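Local coordinates for glycosyl hydrolase (Bacteroides ovatus, PDB 3QC2), which belongs to a carbohydrate-active glycosyl hydrolase family whose members are built as five-bladed beta-propellers, at residues 20-25 with 347-352; 150-155 with 218-223; 321-326 with 341-346. One frame throughout, in Å; residues are numbered along the deposited sequence.

Overall arrangement
Interactions 1 and 3 share one blade of the propeller: strand 335-342 is the middle of a three-stranded antiparallel sheet, with 324-332 beside it in interaction 3 and 346-352 beside it on the other side, whose own far edge receives the loop of interaction 1. Their centres lie 13 Å apart, and Gly348 N packs 3.7 Å from Cys342 SG. Interaction 2 sits across the centre of the chain, its centre 30 Å from interaction 1 and 28 Å from interaction 3. Along the chain, residues 20-25 come first and 347-352 last, with interaction 2 and then interaction 3 between them. Interaction 1 thus joins the two ends of the fold, whereas interaction 2 joins two different sheets.

Interaction 1: 20-25 with 347-352; sequences ERPKNV and VGVAVY
The edge strand of the last blade of the beta-propeller, 346-352, is met by the early loop 20-25, and Glu20 pairs with Val351 as a single antiparallel hydrogen-bonded bridge. Two backbone bonds define it. Glu20 N gives its hydrogen to Val351 O at 2.9 Å, with an N-H...O angle of 161°. Val351 N returns one to Glu20 O at 2.8 Å, and the angle there is 165°. The same Glu20 O also receives a CA-H...O contact of 3.5 Å from Ala350 CA.

Beyond this bridge the loop stays against the strand through side chains. Pro22, which has no N-H to offer, lays its ring on the strand side that carries Val349 and Val351. Its CG comes within 4.0 Å of Val351 CG2, the two side chains crossing at about a right angle, while its CD lies 3.8 Å from Val349 O. Farther along, Val25 CG1 touches Val349 CG1 at 3.8 Å. Val349 can offer that methyl because its chi1 of 66° sets CG1 between the backbone N and the carbonyl carbon.

Arg21 turns away from the strand, although its CG still passes 4.3 Å from Ala350 CB. Its guanidinium forms salt bridges with Glu314 and Asp361. The next loop residues continue the attachment: Asn26 OD1 accepts from Val349 N, and Val28 and Ile29 make backbone bonds with Val347.

The N-terminal region therefore lines a C-terminal blade, resembling the closure known from propellers, though without a regular strand here. Two fairly straight backbone bonds fix the alignment at one bridge, and the apolar contacts of Pro22 and Val25 span the part between that bridge and the polar bonds made by Asn26, Val28 and Ile29.

Interaction 2: 150-155 with 218-223; sequences VATSRN and DLIHWT
Ile220 meets Val150 and Thr152 where a turn of one propeller sheet leans on a strand of another: the turn links strands 212-216 and 222-224, and the strand is 146-153. From Ile220 CB the chain forks. The CG2 branch stays within its own turn, 3.9 Å above one face of the His221 ring and offset toward the rim. The CG1 branch lies anti to the carbonyl carbon (chi1 -56°), and a further bend at chi2 (-53°) carries CD1 to the strand. There CD1 touches Thr152 CG2 at 3.7 Å, the side chains crossing at about a right angle, and Val150 CG1 at 4.0 Å.

Val150 itself points into the turn and spreads its two methyls over it. CG1 rests 3.7 Å from Leu219 O, while CG2 approaches Ile220 O and reaches Trp222 CD1 at 4.1 Å, coming to the indole obliquely. No hydrogen bond crosses the contact, so it is held by these methyl groups. The hydroxyl of Thr152 is engaged elsewhere, with His162 NE2 on strand 160-164, a residue that also touches Ile220.

Asp218 is one of the residues that bind the turn together; Ser216 is another, its OG bonding Asp218 N and His221 O. Asp218 OD1 accepts from both Ile220 N, in an Asx turn, and His221 N, the two donors arriving from the same face of the carboxylate. Trp222 NE1 adds a weak bond to Leu219 O. The other carboxylate oxygen, Asp218 OD2, takes the His221 ND1 hydrogen on its syn side, at 2.9 Å and a nearly straight 172°, with the oxygen in the plane of the imidazole.

Interaction 3: 321-326 with 341-346; sequences DGTVFI and GCADSK
Thr323 meets Ala343 through its methyl because its chi1 of -174° turns OG1 anti to the backbone N and puts CG2 between that N and the carbonyl carbon. CG2 then presses on Ala343 CA at 3.5 Å, tighter than usual for two carbons, while OG1 is directed to Tyr283 N and to a water. At Phe325, CG is likewise anti to the backbone N (chi1 -169°), and the ring leads away from Gly341 to meet Tyr283 edge-to-face.

The backbones run antiparallel. Ala343 N bonds Thr323 O at 2.9 Å. Phe325 and Gly341 form a hydrogen-bonded pair, with Phe325 N reaching Gly341 O at 3.0 Å and Gly341 N reaching Phe325 O at 2.9 Å. Between these, Val324 faces Cys342 as a non-hydrogen-bonded pair, and Val324 CA makes a CA-H...O contact of 3.3 Å with Gly341 O.

Two waters bridge the segments. One accepts from Asp344 N at 3.1 Å and is within weak hydrogen-bonding reach of Thr323 O and Gly341 O, where there are more acceptors than its protons can serve. The other lies 2.9 Å from Thr323 OG1 and donates weakly to Asp344 OD1, linking the two side chains.

Past Cys342 the chain turns back through Ala343 and Asp344, both in left-handed backbone conformation. Cys342 O accepts from both Ser345 N and Lys346 N, and these two residues face Cys342 as a classic beta bulge at the junction with strand 346-352. The pairing of Thr323 with Ala343, Val324 with Cys342 and Phe325 with Gly341 belongs instead to the antiparallel beta hairpin 324-332/335-342, within a propeller blade.

Interaction 1: 20-25 with 347-352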
ATOM      1  N   GLU A  20      15.540  -4.601  -7.848  1.00 25.58           N
ATOM      2  CA  GLU A  20      16.365  -3.763  -8.675  1.00 26.56           C
ATOM      3  C   GLU A  20      15.518  -2.898  -9.610  1.00 26.32           C
ATOM      4  O   GLU A  20      14.599  -3.382 -10.252  1.00 25.97           O
ATOM      5  CB  GLU A  20      17.346  -4.642  -9.468  1.00 27.71           C
ATOM      6  CG  GLU A  20      18.415  -3.863 -10.197  1.00 30.15           C
ATOM      7  CD  GLU A  20      19.499  -4.763 -10.808  1.00 33.87           C
ATOM      8  OE1 GLU A  20      19.243  -5.997 -11.002  1.00 34.72           O
ATOM      9  OE2 GLU A  20      20.611  -4.226 -11.097  1.00 36.03           O
ATOM     10  N   ARG A  21      15.845  -1.614  -9.661  1.00 26.59           N
ATOM     11  CA  ARG A  21      15.152  -0.654 -10.510  1.00 26.98           C
ATOM     12  C   ARG A  21      15.671  -0.818 -11.960  1.00 28.12           C
ATOM     13  O   ARG A  21      16.850  -0.610 -12.211  1.00 28.67           O
ATOM     14  CB  ARG A  21      15.418   0.782 -10.017  1.00 26.89           C
ATOM     15  CG  ARG A  21      15.016   1.040  -8.546  1.00 25.91           C
ATOM     16  CD  ARG A  21      15.594   2.334  -8.055  1.00 26.29           C
ATOM     17  NE  ARG A  21      15.307   2.598  -6.630  1.00 25.74           N
ATOM     18  CZ  ARG A  21      15.991   2.081  -5.598  1.00 25.49           C
ATOM     19  NH1 ARG A  21      16.999   1.232  -5.803  1.00 26.33           N
ATOM     20  NH2 ARG A  21      15.651   2.399  -4.350  1.00 24.55           N
ATOM     21  N   PRO A  22      14.785  -1.203 -12.914  1.00 28.67           N
ATOM     22  CA  PRO A  22      15.267  -1.367 -14.299  1.00 29.79           C
ATOM     23  C   PRO A  22      15.699  -0.032 -14.914  1.00 30.68           C
ATOM     24  O   PRO A  22      15.076   1.002 -14.638  1.00 30.25           O
ATOM     25  CB  PRO A  22      14.051  -1.935 -15.043  1.00 29.71           C
ATOM     26  CG  PRO A  22      13.014  -2.252 -13.967  1.00 28.85           C
ATOM     27  CD  PRO A  22      13.327  -1.397 -12.811  1.00 28.22           C
ATOM     28  N   LYS A  23      16.764  -0.056 -15.725  1.00 31.89           N
ATOM     29  CA  LYS A  23      17.281   1.159 -16.380  1.00 32.87           C
ATOM     30  C   LYS A  23      16.257   1.849 -17.310  1.00 33.03           C
ATOM     31  O   LYS A  23      15.544   1.194 -18.049  1.00 33.02           O
ATOM     32  CB  LYS A  23      18.580   0.851 -17.184  1.00 34.13           C
ATOM     33  CG  LYS A  23      19.940   1.023 -16.392  1.00 35.28           C
ATOM     34  CD  LYS A  23      20.036   0.185 -15.124  1.00 35.48           C
ATOM     35  CE  LYS A  23      21.437   0.319 -14.460  1.00 36.08           C
ATOM     36  N   ASN A  24      16.209   3.186 -17.222  1.00 33.26           N
ATOM     37  CA  ASN A  24      15.359   4.054 -18.083  1.00 33.66           C
ATOM     38  C   ASN A  24      13.836   3.788 -18.103  1.00 32.62           C
ATOM     39  O   ASN A  24      13.151   4.146 -19.053  1.00 33.37           O
ATOM     40  CB  ASN A  24      15.917   4.034 -19.513  1.00 35.03           C
ATOM     41  CG  ASN A  24      17.362   4.551 -19.585  1.00 37.04           C
ATOM     42  OD1 ASN A  24      17.790   5.384 -18.757  1.00 37.68           O
ATOM     43  ND2 ASN A  24      18.111   4.076 -20.582  1.00 38.66           N
ATOM     44  N   VAL A  25      13.325   3.192 -17.047  1.00 31.32           N
ATOM     45  CA  VAL A  25      11.907   2.881 -16.934  1.00 30.26           C
ATOM     46  C   VAL A  25      11.177   3.820 -15.958  1.00 29.31           C
ATOM     47  O   VAL A  25      10.015   4.191 -16.187  1.00 28.95           O
ATOM     48  CB  VAL A  25      11.729   1.399 -16.485  1.00 29.86           C
ATOM     49  CG1 VAL A  25      10.369   1.163 -15.867  1.00 29.26           C
ATOM     50  CG2 VAL A  25      11.988   0.467 -17.659  1.00 30.07           C
ATOM     51  N   VAL A 347       4.962   7.279  -9.460  1.00 23.01           N
ATOM     52  CA  VAL A 347       4.945   5.833  -9.168  1.00 22.15           C
ATOM     53  C   VAL A 347       6.202   5.205  -9.730  1.00 22.17           C
ATOM     54  O   VAL A 347       6.607   5.514 -10.836  1.00 22.61           O
ATOM     55  CB  VAL A 347       3.730   5.112  -9.790  1.00 22.00           C
ATOM     56  CG1 VAL A 347       3.836   3.580  -9.573  1.00 20.96           C
ATOM     57  CG2 VAL A 347       2.445   5.646  -9.220  1.00 21.28           C
ATOM     58  N   GLY A 348       6.814   4.327  -8.959  1.00 21.66           N
ATOM     59  CA  GLY A 348       8.010   3.646  -9.391  1.00 21.69           C
ATOM     60  C   GLY A 348       7.857   2.155  -9.305  1.00 21.39           C
ATOM     61  O   GLY A 348       6.951   1.647  -8.623  1.00 21.22           O
ATOM     62  N   VAL A 349       8.742   1.448 -10.003  1.00 21.55           N
ATOM     63  CA  VAL A 349       8.775  -0.012  -9.988  1.00 21.23           C
ATOM     64  C   VAL A 349      10.212  -0.499  -9.741  1.00 21.39           C
ATOM     65  O   VAL A 349      11.177   0.156 -10.130  1.00 21.66           O
ATOM     66  CB  VAL A 349       8.269  -0.610 -11.314  1.00 21.73           C
ATOM     67  CG1 VAL A 349       9.231  -0.245 -12.487  1.00 21.62           C
ATOM     68  CG2 VAL A 349       8.103  -2.141 -11.196  1.00 21.26           C
ATOM     69  N   ALA A 350      10.323  -1.634  -9.067  1.00 21.42           N
ATOM     70  CA  ALA A 350      11.616  -2.302  -8.788  1.00 21.80           C
ATOM     71  C   ALA A 350      11.307  -3.778  -8.867  1.00 21.97           C
ATOM     72  O   ALA A 350      10.232  -4.194  -8.484  1.00 21.61           O
ATOM     73  CB  ALA A 350      12.138  -1.932  -7.456  1.00 21.24           C
ATOM     74  N   VAL A 351      12.250  -4.567  -9.349  1.00 22.95           N
ATOM     75  CA  VAL A 351      11.992  -5.979  -9.621  1.00 23.44           C
ATOM     76  C   VAL A 351      12.935  -6.946  -8.910  1.00 24.05           C
ATOM     77  O   VAL A 351      14.161  -6.831  -9.022  1.00 24.24           O
ATOM     78  CB  VAL A 351      12.113  -6.248 -11.160  1.00 24.20           C
ATOM     79  CG1 VAL A 351      11.642  -7.658 -11.497  1.00 24.02           C
ATOM     80  CG2 VAL A 351      11.324  -5.209 -11.945  1.00 23.51           C
ATOM     81  N   TYR A 352      12.345  -7.908  -8.196  1.00 24.26           N
ATOM     82  CA  TYR A 352      13.095  -8.963  -7.517  1.00 24.88           C
ATOM     83  C   TYR A 352      12.942 -10.284  -8.298  1.00 25.90           C
ATOM     84  O   TYR A 352      11.828 -10.734  -8.579  1.00 25.50           O
ATOM     85  CB  TYR A 352      12.638  -9.098  -6.052  1.00 24.46           C
ATOM     86  CG  TYR A 352      12.947 -10.426  -5.398  1.00 24.46           C
ATOM     87  CD1 TYR A 352      14.265 -10.882  -5.267  1.00 25.23           C
ATOM     88  CD2 TYR A 352      11.919 -11.210  -4.865  1.00 24.75           C
ATOM     89  CE1 TYR A 352      14.555 -12.127  -4.642  1.00 25.73           C
ATOM     90  CE2 TYR A 352      12.185 -12.444  -4.236  1.00 25.50           C
ATOM     91  CZ  TYR A 352      13.504 -12.899  -4.127  1.00 26.22           C
ATOM     92  OH  TYR A 352      13.756 -14.122  -3.522  1.00 26.06           O
TER

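Interaction 2: 150-155 with 218-223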
ATOM      1  N   VAL A 150     -13.593  -0.841   2.387  1.00 24.33           N
ATOM      2  CA  VAL A 150     -13.549  -1.929   1.446  1.00 24.31           C
ATOM      3  C   VAL A 150     -14.353  -1.658   0.177  1.00 25.14           C
ATOM      4  O   VAL A 150     -15.427  -1.041   0.219  1.00 25.83           O
ATOM      5  CB  VAL A 150     -14.095  -3.234   2.102  1.00 24.58           C
ATOM      6  CG1 VAL A 150     -13.916  -4.427   1.154  1.00 23.63           C
ATOM      7  CG2 VAL A 150     -13.387  -3.496   3.426  1.00 23.37           C
ATOM      8  N   ALA A 151     -13.810  -2.125  -0.951  1.00 25.26           N
ATOM      9  CA  ALA A 151     -14.469  -2.041  -2.260  1.00 25.91           C
ATOM     10  C   ALA A 151     -14.155  -3.329  -3.032  1.00 26.07           C
ATOM     11  O   ALA A 151     -13.026  -3.780  -3.018  1.00 25.68           O
ATOM     12  CB  ALA A 151     -13.991  -0.826  -3.031  1.00 25.60           C
ATOM     13  N   THR A 152     -15.157  -3.926  -3.680  1.00 26.99           N
ATOM     14  CA  THR A 152     -14.936  -5.164  -4.456  1.00 27.36           C
ATOM     15  C   THR A 152     -15.231  -4.975  -5.930  1.00 28.04           C
ATOM     16  O   THR A 152     -16.041  -4.133  -6.317  1.00 28.29           O
ATOM     17  CB  THR A 152     -15.777  -6.354  -3.932  1.00 27.91           C
ATOM     18  OG1 THR A 152     -17.164  -5.984  -3.878  1.00 29.36           O
ATOM     19  CG2 THR A 152     -15.316  -6.765  -2.561  1.00 27.37           C
ATOM     20  N   SER A 153     -14.570  -5.787  -6.745  1.00 28.51           N
ATOM     21  CA  SER A 153     -14.716  -5.744  -8.186  1.00 29.33           C
ATOM     22  C   SER A 153     -14.284  -7.042  -8.820  1.00 29.87           C
ATOM     23  O   SER A 153     -13.520  -7.823  -8.223  1.00 29.72           O
ATOM     24  CB  SER A 153     -13.854  -4.630  -8.749  1.00 28.92           C
ATOM     25  OG  SER A 153     -13.720  -4.748 -10.151  1.00 30.06           O
ATOM     26  N   ARG A 154     -14.774  -7.284 -10.030  1.00 30.98           N
ATOM     27  CA  ARG A 154     -14.367  -8.462 -10.810  1.00 31.67           C
ATOM     28  C   ARG A 154     -13.583  -8.090 -12.075  1.00 31.53           C
ATOM     29  O   ARG A 154     -12.920  -8.951 -12.651  1.00 31.76           O
ATOM     30  CB  ARG A 154     -15.565  -9.360 -11.113  1.00 32.82           C
ATOM     31  CG  ARG A 154     -16.061 -10.027  -9.835  1.00 33.93           C
ATOM     32  CD  ARG A 154     -17.137 -11.049 -10.027  1.00 36.22           C
ATOM     33  NE  ARG A 154     -17.478 -11.620  -8.714  1.00 37.72           N
ATOM     34  CZ  ARG A 154     -16.844 -12.653  -8.129  1.00 38.65           C
ATOM     35  NH1 ARG A 154     -15.817 -13.287  -8.739  1.00 38.51           N
ATOM     36  NH2 ARG A 154     -17.239 -13.063  -6.921  1.00 39.26           N
ATOM     37  N   ASN A 155     -13.639  -6.805 -12.482  1.00 31.35           N
ATOM     38  CA  ASN A 155     -12.906  -6.319 -13.667  1.00 31.47           C
ATOM     39  C   ASN A 155     -11.962  -5.134 -13.361  1.00 30.89           C
ATOM     40  O   ASN A 155     -11.396  -4.540 -14.284  1.00 30.89           O
ATOM     41  CB  ASN A 155     -13.890  -5.919 -14.780  1.00 32.25           C
ATOM     42  CG  ASN A 155     -14.726  -4.694 -14.418  1.00 32.58           C
ATOM     43  OD1 ASN A 155     -14.520  -4.067 -13.366  1.00 32.99           O
ATOM     44  ND2 ASN A 155     -15.669  -4.342 -15.290  1.00 32.68           N
ATOM     45  N   ASP A 218     -16.193 -12.882   5.463  1.00 31.10           N
ATOM     46  CA  ASP A 218     -16.660 -12.549   4.101  1.00 31.33           C
ATOM     47  C   ASP A 218     -15.812 -11.501   3.331  1.00 30.37           C
ATOM     48  O   ASP A 218     -16.223 -11.050   2.267  1.00 30.54           O
ATOM     49  CB  ASP A 218     -18.113 -12.038   4.200  1.00 32.17           C
ATOM     50  CG  ASP A 218     -18.246 -10.795   5.114  1.00 32.39           C
ATOM     51  OD1 ASP A 218     -17.207 -10.181   5.466  1.00 32.05           O
ATOM     52  OD2 ASP A 218     -19.386 -10.442   5.477  1.00 34.26           O
ATOM     53  N   LEU A 219     -14.656 -11.111   3.875  1.00 29.56           N
ATOM     54  CA  LEU A 219     -13.778 -10.085   3.240  1.00 28.64           C
ATOM     55  C   LEU A 219     -14.346  -8.643   3.252  1.00 28.54           C
ATOM     56  O   LEU A 219     -13.634  -7.706   2.879  1.00 27.74           O
ATOM     57  CB  LEU A 219     -13.391 -10.489   1.784  1.00 28.52           C
ATOM     58  CG  LEU A 219     -12.517 -11.742   1.677  1.00 28.86           C
ATOM     59  CD1 LEU A 219     -12.473 -12.285   0.263  1.00 28.48           C
ATOM     60  CD2 LEU A 219     -11.108 -11.449   2.205  1.00 28.14           C
ATOM     61  N   ILE A 220     -15.603  -8.471   3.692  1.00 29.30           N
ATOM     62  CA  ILE A 220     -16.260  -7.146   3.722  1.00 29.59           C
ATOM     63  C   ILE A 220     -16.287  -6.572   5.134  1.00 29.51           C
ATOM     64  O   ILE A 220     -15.834  -5.462   5.365  1.00 29.14           O
ATOM     65  CB  ILE A 220     -17.722  -7.222   3.204  1.00 30.59           C
ATOM     66  CG1 ILE A 220     -17.766  -7.829   1.791  1.00 31.51           C
ATOM     67  CG2 ILE A 220     -18.372  -5.858   3.231  1.00 30.70           C
ATOM     68  CD1 ILE A 220     -16.849  -7.154   0.795  1.00 31.47           C
ATOM     69  N   HIS A 221     -16.842  -7.343   6.066  1.00 30.05           N
ATOM     70  CA  HIS A 221     -16.951  -6.926   7.468  1.00 30.20           C
ATOM     71  C   HIS A 221     -15.780  -7.496   8.259  1.00 29.10           C
ATOM     72  O   HIS A 221     -15.677  -8.708   8.446  1.00 29.29           O
ATOM     73  CB  HIS A 221     -18.274  -7.398   8.054  1.00 31.43           C
ATOM     74  CG  HIS A 221     -19.472  -6.937   7.281  1.00 33.20           C
ATOM     75  ND1 HIS A 221     -20.051  -7.694   6.283  1.00 34.66           N
ATOM     76  CD2 HIS A 221     -20.197  -5.794   7.353  1.00 34.61           C
ATOM     77  CE1 HIS A 221     -21.083  -7.038   5.779  1.00 35.73           C
ATOM     78  NE2 HIS A 221     -21.192  -5.882   6.409  1.00 35.76           N
ATOM     79  N   TRP A 222     -14.898  -6.612   8.718  1.00 27.93           N
ATOM     80  CA  TRP A 222     -13.700  -7.020   9.457  1.00 27.18           C
ATOM     81  C   TRP A 222     -13.827  -6.750  10.932  1.00 27.18           C
ATOM     82  O   TRP A 222     -14.451  -5.772  11.346  1.00 27.58           O
ATOM     83  CB  TRP A 222     -12.463  -6.315   8.891  1.00 26.15           C
ATOM     84  CG  TRP A 222     -12.122  -6.775   7.536  1.00 25.74           C
ATOM     85  CD1 TRP A 222     -12.672  -6.343   6.358  1.00 25.81           C
ATOM     86  CD2 TRP A 222     -11.162  -7.769   7.190  1.00 25.32           C
ATOM     87  NE1 TRP A 222     -12.113  -7.013   5.299  1.00 25.11           N
ATOM     88  CE2 TRP A 222     -11.180  -7.894   5.775  1.00 25.28           C
ATOM     89  CE3 TRP A 222     -10.291  -8.581   7.933  1.00 25.41           C
ATOM     90  CZ2 TRP A 222     -10.344  -8.802   5.080  1.00 25.39           C
ATOM     91  CZ3 TRP A 222      -9.448  -9.492   7.237  1.00 25.32           C
ATOM     92  CH2 TRP A 222      -9.490  -9.586   5.828  1.00 25.61           C
ATOM     93  N   THR A 223     -13.222  -7.628  11.721  1.00 26.93           N
ATOM     94  CA  THR A 223     -13.234  -7.532  13.174  1.00 27.06           C
ATOM     95  C   THR A 223     -11.779  -7.419  13.667  1.00 26.20           C
ATOM     96  O   THR A 223     -10.998  -8.353  13.498  1.00 25.63           O
ATOM     97  CB  THR A 223     -13.896  -8.779  13.805  1.00 27.85           C
ATOM     98  OG1 THR A 223     -15.206  -8.959  13.254  1.00 28.36           O
ATOM     99  CG2 THR A 223     -13.993  -8.638  15.324  1.00 27.96           C
TER

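Interaction 3: 321-326 with 341-346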
ATOM      1  N   ASP A 321      16.032  14.639  -0.198  1.00 36.67           N
ATOM      2  CA  ASP A 321      16.667  13.314  -0.043  1.00 35.55           C
ATOM      3  C   ASP A 321      15.698  12.170  -0.362  1.00 33.70           C
ATOM      4  O   ASP A 321      16.003  11.005  -0.116  1.00 33.25           O
ATOM      5  CB  ASP A 321      17.238  13.171   1.368  1.00 35.68           C
ATOM      6  CG  ASP A 321      18.297  14.218   1.670  1.00 37.42           C
ATOM      7  OD1 ASP A 321      19.170  14.447   0.801  1.00 38.88           O
ATOM      8  OD2 ASP A 321      18.259  14.806   2.778  1.00 39.11           O
ATOM      9  N   GLY A 322      14.523  12.524  -0.889  1.00 32.43           N
ATOM     10  CA  GLY A 322      13.532  11.560  -1.316  1.00 30.87           C
ATOM     11  C   GLY A 322      12.781  10.789  -0.256  1.00 29.42           C
ATOM     12  O   GLY A 322      13.101  10.844   0.937  1.00 29.00           O
ATOM     13  N   THR A 323      11.759  10.063  -0.723  1.00 28.14           N
ATOM     14  CA  THR A 323      10.941   9.214   0.122  1.00 26.97           C
ATOM     15  C   THR A 323      10.207   8.159  -0.786  1.00 26.15           C
ATOM     16  O   THR A 323       9.782   8.487  -1.909  1.00 26.39           O
ATOM     17  CB  THR A 323       9.949  10.066   0.978  1.00 26.85           C
ATOM     18  OG1 THR A 323       9.261   9.235   1.902  1.00 26.57           O
ATOM     19  CG2 THR A 323       8.960  10.764   0.121  1.00 27.33           C
ATOM     20  N   VAL A 324      10.128   6.900  -0.322  1.00 24.87           N
ATOM     21  CA  VAL A 324       9.435   5.827  -1.077  1.00 24.15           C
ATOM     22  C   VAL A 324       8.397   5.133  -0.195  1.00 23.33           C
ATOM     23  O   VAL A 324       8.641   4.896   0.975  1.00 23.56           O
ATOM     24  CB  VAL A 324      10.411   4.766  -1.675  1.00 23.96           C
ATOM     25  CG1 VAL A 324      11.289   5.395  -2.737  1.00 24.41           C
ATOM     26  CG2 VAL A 324      11.247   4.101  -0.586  1.00 23.80           C
ATOM     27  N   PHE A 325       7.244   4.814  -0.773  1.00 22.71           N
ATOM     28  CA  PHE A 325       6.146   4.180  -0.039  1.00 22.03           C
ATOM     29  C   PHE A 325       5.646   2.947  -0.822  1.00 21.58           C
ATOM     30  O   PHE A 325       4.919   3.089  -1.814  1.00 21.36           O
ATOM     31  CB  PHE A 325       5.036   5.210   0.165  1.00 22.17           C
ATOM     32  CG  PHE A 325       3.967   4.781   1.112  1.00 21.72           C
ATOM     33  CD1 PHE A 325       4.159   4.893   2.478  1.00 22.09           C
ATOM     34  CD2 PHE A 325       2.769   4.299   0.650  1.00 20.97           C
ATOM     35  CE1 PHE A 325       3.170   4.513   3.378  1.00 22.10           C
ATOM     36  CE2 PHE A 325       1.773   3.917   1.538  1.00 22.19           C
ATOM     37  CZ  PHE A 325       1.978   4.025   2.909  1.00 22.31           C
ATOM     38  N   ILE A 326       6.063   1.740  -0.383  1.00 21.13           N
ATOM     39  CA  ILE A 326       5.679   0.487  -1.076  1.00 20.93           C
ATOM     40  C   ILE A 326       4.236   0.143  -0.782  1.00 20.94           C
ATOM     41  O   ILE A 326       3.762   0.303   0.351  1.00 20.90           O
ATOM     42  CB  ILE A 326       6.637  -0.721  -0.775  1.00 20.87           C
ATOM     43  CG1 ILE A 326       6.641  -1.110   0.707  1.00 20.97           C
ATOM     44  CG2 ILE A 326       8.049  -0.400  -1.228  1.00 20.68           C
ATOM     45  CD1 ILE A 326       7.443  -2.399   1.002  1.00 20.26           C
ATOM     46  N   GLY A 341       5.185   4.578  -4.249  1.00 21.72           N
ATOM     47  CA  GLY A 341       5.055   6.014  -4.438  1.00 22.37           C
ATOM     48  C   GLY A 341       6.407   6.684  -4.266  1.00 22.77           C
ATOM     49  O   GLY A 341       7.162   6.322  -3.371  1.00 22.56           O
ATOM     50  N   CYS A 342       6.692   7.668  -5.119  1.00 23.75           N
ATOM     51  CA  CYS A 342       7.958   8.401  -5.113  1.00 24.64           C
ATOM     52  C   CYS A 342       7.746   9.850  -4.763  1.00 25.36           C
ATOM     53  O   CYS A 342       7.109  10.591  -5.527  1.00 25.46           O
ATOM     54  CB  CYS A 342       8.600   8.337  -6.495  1.00 25.23           C
ATOM     55  SG  CYS A 342       8.932   6.720  -7.044  1.00 25.89           S
ATOM     56  N   ALA A 343       8.287  10.265  -3.606  1.00 25.74           N
ATOM     57  CA  ALA A 343       8.180  11.655  -3.138  1.00 26.46           C
ATOM     58  C   ALA A 343       6.726  12.155  -3.147  1.00 26.65           C
ATOM     59  O   ALA A 343       6.472  13.327  -3.429  1.00 27.36           O
ATOM     60  CB  ALA A 343       9.061  12.553  -3.996  1.00 27.23           C
ATOM     61  N   ASP A 344       5.781  11.258  -2.833  1.00 26.17           N
ATOM     62  CA  ASP A 344       4.350  11.587  -2.861  1.00 26.55           C
ATOM     63  C   ASP A 344       3.895  12.252  -4.185  1.00 26.70           C
ATOM     64  O   ASP A 344       2.945  13.030  -4.180  1.00 27.35           O
ATOM     65  CB  ASP A 344       3.966  12.511  -1.672  1.00 27.24           C
ATOM     66  CG  ASP A 344       3.928  11.787  -0.339  1.00 27.89           C
ATOM     67  OD1 ASP A 344       4.240  10.565  -0.273  1.00 29.28           O
ATOM     68  OD2 ASP A 344       3.571  12.448   0.650  1.00 29.91           O
ATOM     69  N   SER A 345       4.559  11.946  -5.306  1.00 26.19           N
ATOM     70  CA  SER A 345       4.184  12.571  -6.577  1.00 26.65           C
ATOM     71  C   SER A 345       4.262  11.681  -7.839  1.00 25.87           C
ATOM     72  O   SER A 345       3.632  11.993  -8.820  1.00 26.24           O
ATOM     73  CB  SER A 345       5.006  13.834  -6.785  1.00 27.35           C
ATOM     74  OG  SER A 345       6.347  13.518  -6.973  1.00 28.49           O
ATOM     75  N   LYS A 346       5.024  10.588  -7.794  1.00 25.17           N
ATOM     76  CA  LYS A 346       5.170   9.667  -8.952  1.00 24.86           C
ATOM     77  C   LYS A 346       5.093   8.194  -8.498  1.00 23.68           C
ATOM     78  O   LYS A 346       5.118   7.904  -7.301  1.00 23.17           O
ATOM     79  CB  LYS A 346       6.498   9.927  -9.662  1.00 25.37           C
ATOM     80  CG  LYS A 346       6.718  11.396 -10.019  1.00 27.03           C
ATOM     81  CD  LYS A 346       7.983  11.618 -10.768  1.00 28.65           C
ATOM     82  CE  LYS A 346       8.329  13.124 -10.840  1.00 30.15           C
ATOM     83  NZ  LYS A 346       7.268  13.919 -11.521  1.00 31.40           N
TER
HETATM   84  O   HOH W   1       6.752   8.669  -1.545  1.00 19.39           O
HETATM   85  O   HOH W   2       6.627   8.448   1.076  1.00 31.42           O